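Local coordinates for malic enzyme (PDB 3NV9), which probably catalyses the NAD(P)-dependent oxidative decarboxylation of malate to pyruvate, as malic enzymes do, and works as an entangled dimer, at residues A[355-369]-A[404-418]. Sequence-based numbering, arbitrary orientation.
Sequences NQVNNSVGFPGILKG and IIGTMDEPGIFPKEA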
loop_
_atom_site.group_PDB
_atom_site.type_symbol
_atom_site.label_atom_id
_atom_site.label_comp_id
_atom_site.label_asym_id
_atom_site.label_seq_id
_atom_site.Cartn_x
_atom_site.Cartn_y
_atom_site.Cartn_z
ATOM N N ASN A 355 -31.430 6.067 4.285
ATOM C CA ASN A 355 -31.417 4.873 3.445
ATOM C C ASN A 355 -30.227 4.906 2.507
ATOM O O ASN A 355 -30.371 5.002 1.295
ATOM C CB ASN A 355 -32.755 4.705 2.682
ATOM C CG ASN A 355 -33.998 4.622 3.625
ATOM O OD1 ASN A 355 -33.991 3.919 4.653
ATOM N ND2 ASN A 355 -35.077 5.300 3.233
ATOM N N GLN A 356 -29.025 4.867 3.078
ATOM C CA GLN A 356 -27.814 4.934 2.250
ATOM C C GLN A 356 -27.571 3.582 1.657
ATOM O O GLN A 356 -27.112 2.648 2.348
ATOM C CB GLN A 356 -26.566 5.406 3.007
ATOM C CG GLN A 356 -25.305 5.358 2.086
ATOM C CD GLN A 356 -24.067 6.032 2.668
ATOM O OE1 GLN A 356 -23.222 6.557 1.926
ATOM N NE2 GLN A 356 -23.964 6.047 3.982
ATOM N N VAL A 357 -27.860 3.497 0.371
ATOM C CA VAL A 357 -27.687 2.289 -0.366
ATOM C C VAL A 357 -26.406 2.506 -1.142
ATOM O O VAL A 357 -26.418 3.160 -2.226
ATOM C CB VAL A 357 -28.893 2.092 -1.259
ATOM C CG1 VAL A 357 -28.643 1.012 -2.335
ATOM C CG2 VAL A 357 -30.095 1.741 -0.392
ATOM N N ASN A 358 -25.298 2.013 -0.568
ATOM C CA ASN A 358 -23.936 2.270 -1.057
ATOM C C ASN A 358 -23.103 1.011 -0.740
ATOM O O ASN A 358 -23.282 0.417 0.364
ATOM C CB ASN A 358 -23.330 3.493 -0.327
ATOM C CG ASN A 358 -22.023 3.990 -0.956
ATOM O OD1 ASN A 358 -20.937 3.333 -0.871
ATOM N ND2 ASN A 358 -22.111 5.171 -1.616
ATOM N N ASN A 359 -22.213 0.611 -1.654
ATOM C CA ASN A 359 -21.379 -0.558 -1.416
ATOM C C ASN A 359 -20.533 -0.603 -0.096
ATOM O O ASN A 359 -20.115 -1.674 0.299
ATOM C CB ASN A 359 -20.521 -0.910 -2.638
ATOM C CG ASN A 359 -19.636 0.254 -3.138
ATOM O OD1 ASN A 359 -19.006 0.935 -2.356
ATOM N ND2 ASN A 359 -19.559 0.432 -4.486
ATOM N N SER A 360 -20.271 0.557 0.528
ATOM C CA SER A 360 -19.511 0.647 1.749
ATOM C C SER A 360 -20.147 -0.190 2.850
ATOM O O SER A 360 -19.524 -0.545 3.829
ATOM C CB SER A 360 -19.443 2.111 2.224
ATOM O OG SER A 360 -20.746 2.644 2.483
ATOM N N VAL A 361 -21.397 -0.522 2.651
ATOM C CA VAL A 361 -22.139 -1.334 3.576
ATOM C C VAL A 361 -22.208 -2.853 3.162
ATOM O O VAL A 361 -22.885 -3.676 3.810
ATOM C CB VAL A 361 -23.455 -0.526 3.886
ATOM C CG1 VAL A 361 -24.664 -1.093 3.348
ATOM C CG2 VAL A 361 -23.498 -0.096 5.338
ATOM N N GLY A 362 -21.464 -3.224 2.115
ATOM C CA GLY A 362 -21.373 -4.614 1.638
ATOM C C GLY A 362 -19.934 -5.032 1.371
ATOM O O GLY A 362 -19.511 -6.107 1.778
ATOM N N PHE A 363 -19.123 -4.167 0.773
ATOM C CA PHE A 363 -17.712 -4.604 0.525
ATOM C C PHE A 363 -16.825 -5.037 1.751
ATOM O O PHE A 363 -16.032 -6.001 1.639
ATOM C CB PHE A 363 -16.979 -3.674 -0.464
ATOM C CG PHE A 363 -16.580 -2.309 0.093
ATOM C CD1 PHE A 363 -17.121 -1.154 -0.438
ATOM C CD2 PHE A 363 -15.582 -2.189 1.061
ATOM C CE1 PHE A 363 -16.744 0.096 0.020
ATOM C CE2 PHE A 363 -15.159 -0.941 1.505
ATOM C CZ PHE A 363 -15.768 0.214 1.002
ATOM N N PRO A 364 -16.969 -4.366 2.921
ATOM C CA PRO A 364 -16.080 -4.770 4.032
ATOM C C PRO A 364 -16.334 -6.217 4.433
ATOM O O PRO A 364 -15.376 -6.984 4.704
ATOM C CB PRO A 364 -16.436 -3.793 5.165
ATOM C CG PRO A 364 -16.985 -2.598 4.435
ATOM C CD PRO A 364 -17.717 -3.144 3.231
ATOM N N GLY A 365 -17.602 -6.582 4.405
ATOM C CA GLY A 365 -18.064 -7.923 4.790
ATOM C C GLY A 365 -17.776 -8.936 3.699
ATOM O O GLY A 365 -17.264 -10.001 3.980
ATOM N N ILE A 366 -18.074 -8.600 2.447
ATOM C CA ILE A 366 -17.708 -9.505 1.325
ATOM C C ILE A 366 -16.202 -9.857 1.278
ATOM O O ILE A 366 -15.827 -11.026 1.297
ATOM C CB ILE A 366 -18.257 -8.973 -0.026
ATOM C CG1 ILE A 366 -19.772 -8.942 0.019
ATOM C CG2 ILE A 366 -17.818 -9.829 -1.228
ATOM C CD1 ILE A 366 -20.448 -8.031 -1.100
ATOM N N LEU A 367 -15.344 -8.850 1.225
ATOM C CA LEU A 367 -13.931 -9.110 1.148
ATOM C C LEU A 367 -13.456 -9.851 2.414
ATOM O O LEU A 367 -12.615 -10.744 2.338
ATOM C CB LEU A 367 -13.135 -7.787 0.966
ATOM C CG LEU A 367 -13.352 -7.152 -0.422
ATOM C CD1 LEU A 367 -13.158 -5.637 -0.473
ATOM C CD2 LEU A 367 -12.451 -7.862 -1.482
ATOM N N LYS A 368 -13.920 -9.444 3.585
ATOM C CA LYS A 368 -13.372 -10.032 4.774
ATOM C C LYS A 368 -13.678 -11.547 4.737
ATOM O O LYS A 368 -12.820 -12.378 5.047
ATOM C CB LYS A 368 -13.966 -9.397 6.053
ATOM C CG LYS A 368 -13.306 -9.890 7.347
ATOM C CD LYS A 368 -11.833 -9.480 7.449
ATOM C CE LYS A 368 -11.191 -9.928 8.764
ATOM N NZ LYS A 368 -9.736 -9.672 8.708
ATOM N N GLY A 369 -14.912 -11.882 4.349
ATOM C CA GLY A 369 -15.344 -13.276 4.288
ATOM C C GLY A 369 -14.461 -14.012 3.307
ATOM O O GLY A 369 -13.951 -15.131 3.598
ATOM N N ILE A 404 -34.160 1.442 5.942
ATOM C CA ILE A 404 -34.404 0.126 5.313
ATOM C C ILE A 404 -33.187 -0.817 5.281
ATOM O O ILE A 404 -33.307 -1.963 4.834
ATOM C CB ILE A 404 -34.884 0.282 3.837
ATOM C CG1 ILE A 404 -33.758 0.847 2.940
ATOM C CG2 ILE A 404 -36.177 1.191 3.730
ATOM C CD1 ILE A 404 -34.181 0.906 1.441
ATOM N N ILE A 405 -32.034 -0.347 5.753
ATOM C CA ILE A 405 -30.754 -1.025 5.424
ATOM C C ILE A 405 -29.773 -0.724 6.550
ATOM O O ILE A 405 -29.890 0.279 7.203
ATOM C CB ILE A 405 -30.186 -0.462 4.069
ATOM C CG1 ILE A 405 -28.974 -1.238 3.571
ATOM C CG2 ILE A 405 -29.766 0.996 4.224
ATOM C CD1 ILE A 405 -28.828 -1.218 2.043
ATOM N N GLY A 406 -28.790 -1.563 6.781
ATOM C CA GLY A 406 -27.811 -1.247 7.826
ATOM C C GLY A 406 -26.877 -0.138 7.394
ATOM O O GLY A 406 -26.607 0.049 6.183
ATOM N N THR A 407 -26.336 0.558 8.378
ATOM C CA THR A 407 -25.556 1.757 8.131
ATOM C C THR A 407 -24.082 1.486 8.515
ATOM O O THR A 407 -23.769 0.455 9.157
ATOM C CB THR A 407 -26.125 2.991 8.922
ATOM O OG1 THR A 407 -25.526 3.059 10.242
ATOM C CG2 THR A 407 -27.673 2.922 9.025
ATOM N N MET A 408 -23.214 2.391 8.076
ATOM C CA MET A 408 -21.793 2.312 8.347
ATOM C C MET A 408 -21.459 2.522 9.827
ATOM O O MET A 408 -20.361 2.153 10.290
ATOM C CB MET A 408 -20.986 3.314 7.503
ATOM C CG MET A 408 -21.111 3.106 6.020
ATOM S SD MET A 408 -19.863 4.124 5.206
ATOM C CE MET A 408 -20.710 5.743 5.175
ATOM N N ASP A 409 -22.415 3.055 10.573
ATOM C CA ASP A 409 -22.291 3.139 12.027
ATOM C C ASP A 409 -22.592 1.830 12.831
ATOM O O ASP A 409 -22.593 1.850 14.056
ATOM C CB ASP A 409 -23.266 4.200 12.514
ATOM C CG ASP A 409 -22.794 4.851 13.792
ATOM O OD1 ASP A 409 -21.554 4.971 13.979
ATOM O OD2 ASP A 409 -23.648 5.181 14.622
ATOM N N GLU A 410 -22.906 0.738 12.130
ATOM C CA GLU A 410 -23.335 -0.537 12.773
ATOM C C GLU A 410 -22.319 -1.683 12.475
ATOM O O GLU A 410 -22.532 -2.531 11.646
ATOM C CB GLU A 410 -24.752 -0.919 12.370
ATOM C CG GLU A 410 -25.859 0.081 12.848
ATOM C CD GLU A 410 -27.273 -0.301 12.307
ATOM O OE1 GLU A 410 -27.487 -0.265 11.067
ATOM O OE2 GLU A 410 -28.168 -0.652 13.107
ATOM N N PRO A 411 -21.201 -1.659 13.187
ATOM C CA PRO A 411 -20.075 -2.508 12.926
ATOM C C PRO A 411 -20.386 -3.992 13.020
ATOM O O PRO A 411 -19.636 -4.788 12.448
ATOM C CB PRO A 411 -19.023 -2.054 13.954
ATOM C CG PRO A 411 -19.785 -1.470 15.097
ATOM C CD PRO A 411 -21.053 -0.865 14.430
ATOM N N GLY A 412 -21.507 -4.368 13.628
ATOM C CA GLY A 412 -21.849 -5.804 13.749
ATOM C C GLY A 412 -22.324 -6.349 12.415
ATOM O O GLY A 412 -22.300 -7.565 12.175
ATOM N N ILE A 413 -22.792 -5.466 11.523
ATOM C CA ILE A 413 -23.140 -5.937 10.178
ATOM C C ILE A 413 -21.992 -6.765 9.642
ATOM O O ILE A 413 -22.194 -7.794 8.964
ATOM C CB ILE A 413 -23.340 -4.721 9.172
ATOM C CG1 ILE A 413 -24.633 -3.961 9.431
ATOM C CG2 ILE A 413 -23.343 -5.170 7.717
ATOM C CD1 ILE A 413 -24.589 -2.520 8.873
ATOM N N PHE A 414 -20.756 -6.337 9.878
ATOM C CA PHE A 414 -19.724 -6.848 8.983
ATOM C C PHE A 414 -19.163 -8.234 9.308
ATOM O O PHE A 414 -18.901 -8.958 8.400
ATOM C CB PHE A 414 -18.667 -5.796 8.713
ATOM C CG PHE A 414 -19.258 -4.520 8.287
ATOM C CD1 PHE A 414 -19.742 -4.384 7.000
ATOM C CD2 PHE A 414 -19.430 -3.504 9.206
ATOM C CE1 PHE A 414 -20.410 -3.208 6.625
ATOM C CE2 PHE A 414 -20.039 -2.308 8.846
ATOM C CZ PHE A 414 -20.550 -2.154 7.544
ATOM N N PRO A 415 -19.021 -8.602 10.585
ATOM C CA PRO A 415 -18.657 -9.999 10.861
ATOM C C PRO A 415 -19.764 -10.943 10.478
ATOM O O PRO A 415 -19.502 -12.084 10.085
ATOM C CB PRO A 415 -18.358 -10.028 12.398
ATOM C CG PRO A 415 -19.053 -8.778 12.920
ATOM C CD PRO A 415 -18.999 -7.760 11.795
ATOM N N LYS A 416 -21.002 -10.480 10.533
ATOM C CA LYS A 416 -22.084 -11.327 10.081
ATOM C C LYS A 416 -22.022 -11.503 8.529
ATOM O O LYS A 416 -22.116 -12.652 8.020
ATOM C CB LYS A 416 -23.411 -10.753 10.567
ATOM C CG LYS A 416 -24.632 -11.337 9.963
ATOM C CD LYS A 416 -25.813 -10.489 10.409
ATOM C CE LYS A 416 -27.163 -11.004 9.828
ATOM N NZ LYS A 416 -27.571 -12.247 10.631
ATOM N N GLU A 417 -21.870 -10.397 7.780
ATOM C CA GLU A 417 -21.604 -10.523 6.319
ATOM C C GLU A 417 -20.458 -11.481 6.078
ATOM O O GLU A 417 -20.556 -12.335 5.242
ATOM C CB GLU A 417 -21.313 -9.188 5.601
ATOM C CG GLU A 417 -22.517 -8.293 5.516
ATOM C CD GLU A 417 -22.258 -6.965 4.835
ATOM O OE1 GLU A 417 -21.097 -6.583 4.668
ATOM O OE2 GLU A 417 -23.238 -6.289 4.444
ATOM N N ALA A 418 -19.392 -11.360 6.854
ATOM C CA ALA A 418 -18.194 -12.102 6.557
ATOM C C ALA A 418 -18.457 -13.598 6.701
ATOM O O ALA A 418 -18.011 -14.393 5.867
ATOM C CB ALA A 418 -17.058 -11.658 7.496
HETATM O O HOH W 1 -26.379 2.483 4.909
#
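V361 buries the most surface in this contact: it sets its CG2 methyl against the backbone leading into the turn T407-E410, 3.2 Å from G406 O and 4.1 Å from M408 CG. Its other methyl, CG1, lies 4.3 Å from I405 CG1, and its CA meets the edge of the F414 ring in the ring plane. M408 carries SD to 3.2 Å from S360 OG, and the bend at chi3 (-82°) turns the CE methyl toward the end of Q356. I405 points at the opposite loop: CG2 rests 3.6 Å from Q356 O, while CD1 reaches the CG2 methyl of V357, the two side chains crossing nearly at right angles. A water donates to both Q356 O and G406 O, bridging the two backbones beside this apolar patch. Farther out, I404 N gives a bent hydrogen bond of 2.8 Å to N355 OD1, tilted 28° from the carbonyl plane. At the start of helix 363-369, P364 CB packs obliquely on F414 CD1, and the extended E417 lays its acid group against the same helix start, OE2 2.7 Å from V361 O. G365 and G369 present bare backbone to helix 413-418, whose axis comes within 7.3 Å at a crossing angle of -41°; A418 CA makes a CH...O contact with G365 O. The contact lies buried in the Rossmann-fold NAD-binding domain, where 355-362 leads from edge strand 345-348 into helix 363-372, close to the sodium ion bound at T348, R350 and P354. Helix 193-213 and helix 380-396 both pack on V361, helix 114-128 covers S360 and P364, and F61 of the second subunit packs on M408.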